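Local coordinates for protein 3-Hydroxyacyl-CoA dehydrogenase (Ralstonia eutropha H16, PDB 4PZC) that catalyses the NAD-dependent oxidation of (S)-3-hydroxyacyl-CoA, notably (S)-3-hydroxybutyryl-CoA, to the corresponding 3-oxoacyl-CoA, at residues I137-F142 / A149-I154; A90-D95 / N117-S122; V6-A11 / L27-V32. All coordinates share one frame; numbering follows the deposited sequence.

Interaction 1. Residues I137-F142 / A149-I154; sequences IGMHFF and ALVELI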
loop_
_atom_site.group_PDB
_atom_site.type_symbol
_atom_site.label_atom_id
_atom_site.label_comp_id
_atom_site.label_asym_id
_atom_site.label_seq_id
_atom_site.Cartn_x
_atom_site.Cartn_y
_atom_site.Cartn_z
ATOM N N ILE A 137 -12.217 -2.447 -26.361
ATOM C CA ILE A 137 -12.127 -2.452 -24.910
ATOM C C ILE A 137 -10.654 -2.368 -24.512
ATOM O O ILE A 137 -9.790 -2.635 -25.331
ATOM C CB ILE A 137 -12.756 -3.729 -24.343
ATOM C CG1 ILE A 137 -13.161 -3.525 -22.885
ATOM C CG2 ILE A 137 -11.789 -4.901 -24.466
ATOM C CD1 ILE A 137 -13.780 -4.744 -22.235
ATOM N N GLY A 138 -10.367 -1.955 -23.278
ATOM C CA GLY A 138 -8.991 -1.856 -22.773
ATOM C C GLY A 138 -8.695 -2.957 -21.780
ATOM O O GLY A 138 -9.579 -3.386 -21.045
ATOM N N MET A 139 -7.458 -3.435 -21.768
ATOM C CA MET A 139 -7.002 -4.352 -20.730
ATOM C C MET A 139 -5.654 -3.907 -20.182
ATOM O O MET A 139 -4.863 -3.273 -20.869
ATOM C CB MET A 139 -6.903 -5.759 -21.275
ATOM C CG MET A 139 -8.157 -6.164 -22.027
ATOM S SD MET A 139 -7.959 -7.671 -22.988
ATOM C CE MET A 139 -7.903 -8.922 -21.692
ATOM N N HIS A 140 -5.414 -4.216 -18.921
ATOM C CA HIS A 140 -4.136 -3.955 -18.309
ATOM C C HIS A 140 -3.793 -5.233 -17.572
ATOM O O HIS A 140 -4.362 -5.522 -16.516
ATOM C CB HIS A 140 -4.214 -2.727 -17.380
ATOM C CG HIS A 140 -2.928 -2.399 -16.672
ATOM N ND1 HIS A 140 -1.748 -2.161 -17.339
ATOM C CD2 HIS A 140 -2.646 -2.249 -15.357
ATOM C CE1 HIS A 140 -0.787 -1.908 -16.465
ATOM N NE2 HIS A 140 -1.309 -1.950 -15.255
ATOM N N PHE A 141 -2.905 -6.018 -18.177
ATOM C CA PHE A 141 -2.331 -7.212 -17.558
ATOM C C PHE A 141 -1.153 -6.839 -16.715
ATOM O O PHE A 141 -0.616 -5.747 -16.883
ATOM C CB PHE A 141 -1.848 -8.159 -18.621
ATOM C CG PHE A 141 -2.956 -8.855 -19.345
ATOM C CD1 PHE A 141 -3.488 -10.026 -18.837
ATOM C CD2 PHE A 141 -3.463 -8.344 -20.533
ATOM C CE1 PHE A 141 -4.504 -10.685 -19.501
ATOM C CE2 PHE A 141 -4.480 -9.000 -21.203
ATOM C CZ PHE A 141 -4.999 -10.176 -20.688
ATOM N N PHE A 142 -0.730 -7.735 -15.826
ATOM C CA PHE A 142 0.340 -7.384 -14.873
ATOM C C PHE A 142 1.662 -8.144 -14.974
ATOM O O PHE A 142 1.702 -9.347 -15.165
ATOM C CB PHE A 142 -0.186 -7.358 -13.452
ATOM C CG PHE A 142 -0.964 -6.119 -13.146
ATOM C CD1 PHE A 142 -0.323 -4.997 -12.698
ATOM C CD2 PHE A 142 -2.328 -6.061 -13.354
ATOM C CE1 PHE A 142 -1.034 -3.844 -12.408
ATOM C CE2 PHE A 142 -3.044 -4.909 -13.084
ATOM C CZ PHE A 142 -2.398 -3.800 -12.595
ATOM N N ALA A 149 -2.647 -12.910 -11.267
ATOM C CA ALA A 149 -3.999 -13.371 -11.502
ATOM C C ALA A 149 -4.988 -12.223 -11.587
ATOM O O ALA A 149 -6.067 -12.309 -11.000
ATOM C CB ALA A 149 -4.419 -14.349 -10.408
ATOM N N LEU A 150 -4.660 -11.167 -12.331
ATOM C CA LEU A 150 -5.653 -10.114 -12.580
ATOM C C LEU A 150 -5.401 -9.193 -13.762
ATOM O O LEU A 150 -4.268 -9.030 -14.256
ATOM C CB LEU A 150 -5.858 -9.256 -11.337
ATOM C CG LEU A 150 -4.822 -8.174 -10.973
ATOM C CD1 LEU A 150 -3.396 -8.496 -11.451
ATOM C CD2 LEU A 150 -5.308 -6.798 -11.434
ATOM N N VAL A 151 -6.497 -8.591 -14.197
ATOM C CA VAL A 151 -6.494 -7.655 -15.296
ATOM C C VAL A 151 -7.480 -6.537 -15.003
ATOM O O VAL A 151 -8.575 -6.777 -14.427
ATOM C CB VAL A 151 -6.975 -8.314 -16.587
ATOM C CG1 VAL A 151 -6.577 -7.468 -17.787
ATOM C CG2 VAL A 151 -6.410 -9.711 -16.698
ATOM N N GLU A 152 -7.105 -5.330 -15.411
ATOM C CA GLU A 152 -8.033 -4.249 -15.361
ATOM C C GLU A 152 -8.724 -4.271 -16.699
ATOM O O GLU A 152 -8.071 -4.316 -17.731
ATOM C CB GLU A 152 -7.340 -2.913 -15.101
ATOM C CG GLU A 152 -6.509 -2.901 -13.826
ATOM C CD GLU A 152 -5.970 -1.525 -13.464
ATOM O OE1 GLU A 152 -5.097 -0.965 -14.177
ATOM O OE2 GLU A 152 -6.411 -1.008 -12.423
ATOM N N LEU A 153 -10.054 -4.277 -16.665
ATOM C CA LEU A 153 -10.874 -4.243 -17.860
ATOM C C LEU A 153 -11.370 -2.847 -17.915
ATOM O O LEU A 153 -12.045 -2.403 -17.005
ATOM C CB LEU A 153 -12.054 -5.193 -17.736
ATOM C CG LEU A 153 -11.707 -6.670 -17.531
ATOM C CD1 LEU A 153 -12.993 -7.491 -17.392
ATOM C CD2 LEU A 153 -10.830 -7.191 -18.671
ATOM N N ILE A 154 -11.005 -2.131 -18.960
ATOM C CA ILE A 154 -11.244 -0.718 -18.974
ATOM C C ILE A 154 -12.168 -0.346 -20.119
ATOM O O ILE A 154 -11.852 -0.520 -21.305
ATOM C CB ILE A 154 -9.964 0.076 -19.068
ATOM C CG1 ILE A 154 -8.950 -0.433 -18.043
ATOM C CG2 ILE A 154 -10.287 1.543 -18.851
ATOM C CD1 ILE A 154 -7.722 -1.119 -18.625
#

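Interaction 2. Residues A90-D95 / N117-S122; sequences ATENYD and NTSSIS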
loop_
_atom_site.group_PDB
_atom_site.type_symbol
_atom_site.label_atom_id
_atom_site.label_comp_id
_atom_site.label_asym_id
_atom_site.label_seq_id
_atom_site.Cartn_x
_atom_site.Cartn_y
_atom_site.Cartn_z
ATOM N N ALA A 90 1.735 -4.318 -28.103
ATOM C CA ALA A 90 2.987 -4.177 -28.811
ATOM C C ALA A 90 3.657 -2.874 -28.547
ATOM O O ALA A 90 4.881 -2.840 -28.581
ATOM C CB ALA A 90 2.768 -4.341 -30.292
ATOM N N THR A 91 2.894 -1.798 -28.326
ATOM C CA THR A 91 3.521 -0.554 -27.867
ATOM C C THR A 91 2.661 0.415 -27.059
ATOM O O THR A 91 1.438 0.418 -27.135
ATOM C CB THR A 91 4.153 0.226 -29.039
ATOM O OG1 THR A 91 5.353 0.884 -28.595
ATOM C CG2 THR A 91 3.174 1.244 -29.627
ATOM N N GLU A 92 3.366 1.249 -26.303
ATOM C CA GLU A 92 2.807 2.387 -25.583
ATOM C C GLU A 92 3.106 3.748 -26.247
ATOM O O GLU A 92 2.815 4.779 -25.651
ATOM C CB GLU A 92 3.322 2.388 -24.142
ATOM C CG GLU A 92 2.858 1.172 -23.353
ATOM C CD GLU A 92 1.422 1.289 -22.844
ATOM O OE1 GLU A 92 0.662 2.215 -23.214
ATOM O OE2 GLU A 92 1.055 0.428 -22.039
ATOM N N ASN A 93 3.683 3.759 -27.457
ATOM C CA ASN A 93 3.651 4.960 -28.295
ATOM C C ASN A 93 2.248 5.177 -28.852
ATOM O O ASN A 93 1.675 4.253 -29.436
ATOM C CB ASN A 93 4.637 4.903 -29.466
ATOM C CG ASN A 93 4.672 6.216 -30.256
ATOM O OD1 ASN A 93 3.795 6.487 -31.092
ATOM N ND2 ASN A 93 5.666 7.052 -29.974
ATOM N N TYR A 94 1.726 6.400 -28.722
ATOM C CA TYR A 94 0.361 6.666 -29.117
ATOM C C TYR A 94 0.182 6.648 -30.624
ATOM O O TYR A 94 -0.668 5.928 -31.173
ATOM C CB TYR A 94 -0.096 8.003 -28.558
ATOM C CG TYR A 94 -1.536 8.315 -28.899
ATOM C CD1 TYR A 94 -2.589 7.692 -28.220
ATOM C CD2 TYR A 94 -1.844 9.203 -29.923
ATOM C CE1 TYR A 94 -3.904 7.969 -28.543
ATOM C CE2 TYR A 94 -3.150 9.491 -30.250
ATOM C CZ TYR A 94 -4.176 8.882 -29.560
ATOM O OH TYR A 94 -5.462 9.189 -29.915
ATOM N N ASP A 95 0.983 7.447 -31.307
ATOM C CA ASP A 95 0.874 7.489 -32.745
ATOM C C ASP A 95 0.959 6.068 -33.260
ATOM O O ASP A 95 0.089 5.610 -34.018
ATOM C CB ASP A 95 1.956 8.381 -33.337
ATOM C CG ASP A 95 1.675 9.861 -33.097
ATOM O OD1 ASP A 95 0.485 10.224 -33.034
ATOM O OD2 ASP A 95 2.629 10.661 -32.971
ATOM N N ASN A 117 -3.959 -3.475 -24.653
ATOM C CA ASN A 117 -3.325 -3.471 -23.347
ATOM C C ASN A 117 -2.512 -2.173 -23.162
ATOM O O ASN A 117 -1.784 -1.762 -24.065
ATOM C CB ASN A 117 -2.427 -4.691 -23.226
ATOM C CG ASN A 117 -1.676 -4.727 -21.926
ATOM O OD1 ASN A 117 -0.456 -4.637 -21.891
ATOM N ND2 ASN A 117 -2.399 -4.829 -20.851
ATOM N N THR A 118 -2.658 -1.523 -22.007
ATOM C CA THR A 118 -1.994 -0.235 -21.715
ATOM C C THR A 118 -2.125 0.094 -20.225
ATOM O O THR A 118 -3.034 -0.405 -19.559
ATOM C CB THR A 118 -2.587 0.935 -22.552
ATOM O OG1 THR A 118 -1.866 2.164 -22.318
ATOM C CG2 THR A 118 -4.062 1.132 -22.229
ATOM N N SER A 119 -1.201 0.905 -19.709
ATOM C CA SER A 119 -1.275 1.432 -18.344
ATOM C C SER A 119 -1.800 2.853 -18.303
ATOM O O SER A 119 -2.419 3.259 -17.323
ATOM C CB SER A 119 0.094 1.423 -17.712
ATOM O OG SER A 119 1.058 1.332 -18.719
ATOM N N SER A 120 -1.573 3.594 -19.376
ATOM C CA SER A 120 -1.719 5.037 -19.351
ATOM C C SER A 120 -2.648 5.615 -20.393
ATOM O O SER A 120 -3.211 6.680 -20.160
ATOM C CB SER A 120 -0.334 5.688 -19.516
ATOM O OG SER A 120 0.380 5.138 -20.623
ATOM N N ILE A 121 -2.821 4.940 -21.524
ATOM C CA ILE A 121 -3.459 5.561 -22.688
ATOM C C ILE A 121 -5.006 5.516 -22.644
ATOM O O ILE A 121 -5.619 4.485 -22.303
ATOM C CB ILE A 121 -2.957 4.931 -24.004
ATOM C CG1 ILE A 121 -1.404 4.905 -24.086
ATOM C CG2 ILE A 121 -3.537 5.679 -25.201
ATOM C CD1 ILE A 121 -0.732 6.217 -24.469
ATOM N N SER A 122 -5.637 6.638 -23.006
ATOM C CA SER A 122 -7.096 6.735 -22.963
ATOM C C SER A 122 -7.782 5.745 -23.907
ATOM O O SER A 122 -7.787 5.913 -25.143
ATOM C CB SER A 122 -7.591 8.145 -23.279
ATOM O OG SER A 122 -9.011 8.178 -23.203
#

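Interaction 3. Residues V6-A11 / L27-V32; sequences VGIVGA and LNVVMV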
loop_
_atom_site.group_PDB
_atom_site.type_symbol
_atom_site.label_atom_id
_atom_site.label_comp_id
_atom_site.label_asym_id
_atom_site.label_seq_id
_atom_site.Cartn_x
_atom_site.Cartn_y
_atom_site.Cartn_z
ATOM N N VAL A 6 -7.678 -16.330 -30.143
ATOM C CA VAL A 6 -7.282 -14.974 -29.726
ATOM C C VAL A 6 -6.086 -14.413 -30.498
ATOM O O VAL A 6 -4.954 -14.919 -30.386
ATOM C CB VAL A 6 -6.896 -14.954 -28.232
ATOM C CG1 VAL A 6 -6.182 -13.661 -27.846
ATOM C CG2 VAL A 6 -8.132 -15.168 -27.376
ATOM N N GLY A 7 -6.342 -13.341 -31.245
ATOM C CA GLY A 7 -5.276 -12.541 -31.839
ATOM C C GLY A 7 -4.416 -11.852 -30.782
ATOM O O GLY A 7 -4.920 -11.415 -29.742
ATOM N N ILE A 8 -3.109 -11.790 -31.040
ATOM C CA ILE A 8 -2.185 -10.977 -30.251
ATOM C C ILE A 8 -1.248 -10.231 -31.183
ATOM O O ILE A 8 -0.559 -10.863 -31.981
ATOM C CB ILE A 8 -1.324 -11.835 -29.319
ATOM C CG1 ILE A 8 -2.223 -12.541 -28.311
ATOM C CG2 ILE A 8 -0.285 -10.972 -28.603
ATOM C CD1 ILE A 8 -1.482 -13.352 -27.272
ATOM N N VAL A 9 -1.218 -8.905 -31.087
ATOM C CA VAL A 9 -0.174 -8.149 -31.767
ATOM C C VAL A 9 0.889 -7.811 -30.749
ATOM O O VAL A 9 0.597 -7.203 -29.724
ATOM C CB VAL A 9 -0.689 -6.858 -32.442
ATOM C CG1 VAL A 9 0.474 -6.016 -32.957
ATOM C CG2 VAL A 9 -1.624 -7.188 -33.595
ATOM N N GLY A 10 2.126 -8.187 -31.053
ATOM C CA GLY A 10 3.242 -7.985 -30.145
ATOM C C GLY A 10 3.629 -9.312 -29.535
ATOM O O GLY A 10 2.795 -10.013 -28.956
ATOM N N ALA A 11 4.898 -9.663 -29.686
ATOM C CA ALA A 11 5.442 -10.893 -29.140
ATOM C C ALA A 11 6.485 -10.620 -28.054
ATOM O O ALA A 11 7.187 -11.540 -27.644
ATOM C CB ALA A 11 6.054 -11.715 -30.259
ATOM N N LEU A 27 -6.316 -22.459 -25.370
ATOM C CA LEU A 27 -6.886 -21.480 -26.295
ATOM C C LEU A 27 -5.968 -21.203 -27.480
ATOM O O LEU A 27 -4.747 -21.139 -27.322
ATOM C CB LEU A 27 -7.217 -20.181 -25.564
ATOM C CG LEU A 27 -8.522 -20.159 -24.764
ATOM C CD1 LEU A 27 -8.725 -18.769 -24.174
ATOM C CD2 LEU A 27 -9.713 -20.567 -25.624
ATOM N N ASN A 28 -6.575 -21.028 -28.656
ATOM C CA ASN A 28 -5.830 -20.881 -29.906
ATOM C C ASN A 28 -5.355 -19.464 -30.051
ATOM O O ASN A 28 -6.162 -18.540 -29.990
ATOM C CB ASN A 28 -6.706 -21.233 -31.100
ATOM C CG ASN A 28 -7.428 -22.545 -30.913
ATOM O OD1 ASN A 28 -8.664 -22.583 -30.869
ATOM N ND2 ASN A 28 -6.657 -23.633 -30.759
ATOM N N VAL A 29 -4.050 -19.294 -30.238
ATOM C CA VAL A 29 -3.451 -17.965 -30.279
ATOM C C VAL A 29 -2.734 -17.700 -31.592
ATOM O O VAL A 29 -1.787 -18.402 -31.935
ATOM C CB VAL A 29 -2.415 -17.776 -29.149
ATOM C CG1 VAL A 29 -1.788 -16.390 -29.227
ATOM C CG2 VAL A 29 -3.049 -17.987 -27.787
ATOM N N VAL A 30 -3.181 -16.677 -32.312
ATOM C CA VAL A 30 -2.433 -16.134 -33.452
ATOM C C VAL A 30 -1.564 -14.967 -32.944
ATOM O O VAL A 30 -2.095 -13.902 -32.610
ATOM C CB VAL A 30 -3.395 -15.651 -34.573
ATOM C CG1 VAL A 30 -2.638 -14.979 -35.712
ATOM C CG2 VAL A 30 -4.224 -16.805 -35.112
ATOM N N MET A 31 -0.245 -15.160 -32.873
ATOM C CA MET A 31 0.639 -14.142 -32.278
ATOM C C MET A 31 1.547 -13.483 -33.303
ATOM O O MET A 31 2.563 -14.053 -33.686
ATOM C CB MET A 31 1.497 -14.743 -31.161
ATOM C CG MET A 31 2.112 -13.694 -30.247
ATOM S SD MET A 31 3.829 -13.987 -29.782
ATOM C CE MET A 31 3.689 -15.467 -28.798
ATOM N N VAL A 32 1.198 -12.263 -33.705
ATOM C CA VAL A 32 1.895 -11.568 -34.787
ATOM C C VAL A 32 3.013 -10.680 -34.229
ATOM O O VAL A 32 3.000 -10.342 -33.058
ATOM C CB VAL A 32 0.902 -10.740 -35.631
ATOM C CG1 VAL A 32 1.549 -10.281 -36.934
ATOM C CG2 VAL A 32 -0.348 -11.549 -35.940
#

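Interaction 1. Residues I137-F142 / A149-I154
G138 and H140 pair through their backbones with I154 and E152 as two antiparallel hydrogen-bonded pairs, the axes of strands 137-141 and 150-154 at 164° and 4.6 Å apart at closest. In each pair both N-H and C=O groups are engaged, the bond from I154 N to G138 O (2.8 Å) being nearly straight. M139 and L153 face each other between these pairs, on the face where L153 and I137 pack against helix 161-173. In the NAD-binding Rossmann domain, strand 136-141 still runs parallel to strand 113-117, and the hairpin turns the chain back into 150-155; on its other face lies H140, predicted to be important for catalysis. With CG anti to the backbone N (chi1 179°), the imidazole runs alongside the E152 side chain, ring and carboxylate planes 52° apart. E152 OE1 is 4.1 Å from H140 NE2, near but not in contact, consistent with the histidine-glutamate pair of this enzyme family. The other oxygen, OE2, accepts hydrogen bonds from V188 N and V189 N, which anchors the carboxylate. V151 CG1 sits over the centre of the F141 ring in a CH-pi contact, 4.0 Å from its centroid, while both methyls of L150 reach the CD2-CE2 side of F142.

Interaction 2. Residues A90-D95 / N117-S122
E92 reaches across to the loop T118-I121 and is gripped there at both carboxylate oxygens, beyond the C-terminal ends of the Rossmann strands, where T118 OG1 organises an ST turn and ST motif. In the glutamate CG stands beside the backbone N (chi1 -64°) and the chain bends at chi2 (-79°), which brings the carboxylate to T118, the two side chains meeting roughly perpendicular. T118 OG1 donates to the syn lone pair of E92 OE1 (2.7 Å); S119 N makes a longer bond to E92 OE2, 3.3 Å, from the syn side but 23° out of the carboxylate plane. T118 OG1 also accepts from I121 N (3.0 Å) and, at 3.3 Å, from S120 N, so one oxygen both shapes the turn and positions the glutamate. E92 has been observed to bind NAD+ in this protein, and S119 is predicted to bind both NAD+ and CoA. N93 and S122 are the N-caps of helices 94-107 and 123-127. I121 runs antiparallel alongside the E92 side chain, with I121 CG1 3.5 Å from E92 OE1. I121 CG2 meets the Y94 ring at its edge and in its plane, 3.8 Å from Y94 CD1.

Interaction 3. Residues V6-A11 / L27-V32
V6, I8 and G10 on one strand and its turn alternate hydrogen bonds with N28, V30 and V32 on the other, in parallel register, with strand axes 4.7 Å apart and inclined by 21°. The run opens with V6 N to N28 O (2.7 Å) and continues through I8 N to V30 O and V32 N to I8 O (both 2.8 Å); V30 N to V6 O is longer, at 3.2 Å. Strand 5-9, helix 13-23 and strand 28-32 form the first beta-alpha-beta unit of the Rossmann fold.

Packing is closest on the face carrying V6, I8, V29 and M31, which the helix of this unit covers. I8 extends CD1 to V29 CG1 (3.6 Å), while its CG2, anti to the backbone N, meets M31 CG at 4.0 Å. The bent M31 chain directs SD toward A11. I8 and M31 also rest on A19 of helix 13-23.

The opposite face, with G7, V9, V30 and V32, is looser between the two strands. G7 contributes no side chain, and the partly exposed V9 comes nearest at V9 CG2 to V32 CB, 4.8 Å, its side chain packing instead on I100 and I104 of helix 94-107. V30 and V32 lean on loop residues, and N28 is partly exposed.

Past the strand, G10, the first glycine of a GxGxxG motif predicted to bind NAD+, adopts a backbone conformation (phi 106°, psi 125°) that calls for glycine, and its N still bonds V32 O. A11 N donates to the carboxylate of D33, which follows strand 28-32 and has been observed to bind NAD+. These two bonds fix the turn and the acidic residue relative to each other, consistent with a dinucleotide site built across both strand ends.

How the interactions relate
From the N terminus the three contacts follow one another in series, none nesting or crossing. Interaction 3 closes first, over helix 13-23, and joins two strands in one half of the sheet. Interaction 2 then closes a 21-residue excursion through helix 94-107 and strand 113-117, joining the loops that follow strands 85-88 and 113-117. Interaction 1 comes last, closing the short hairpin turn between strands 136-141 and 150-155. Interaction 2 is the bridge: A90 packs on V9 and G10 of interaction 3, while T118 N probably hydrogen-bonds M139 O of interaction 1. Interactions 1 and 3 share the sheet without touching, their nearest atoms about 8 Å apart.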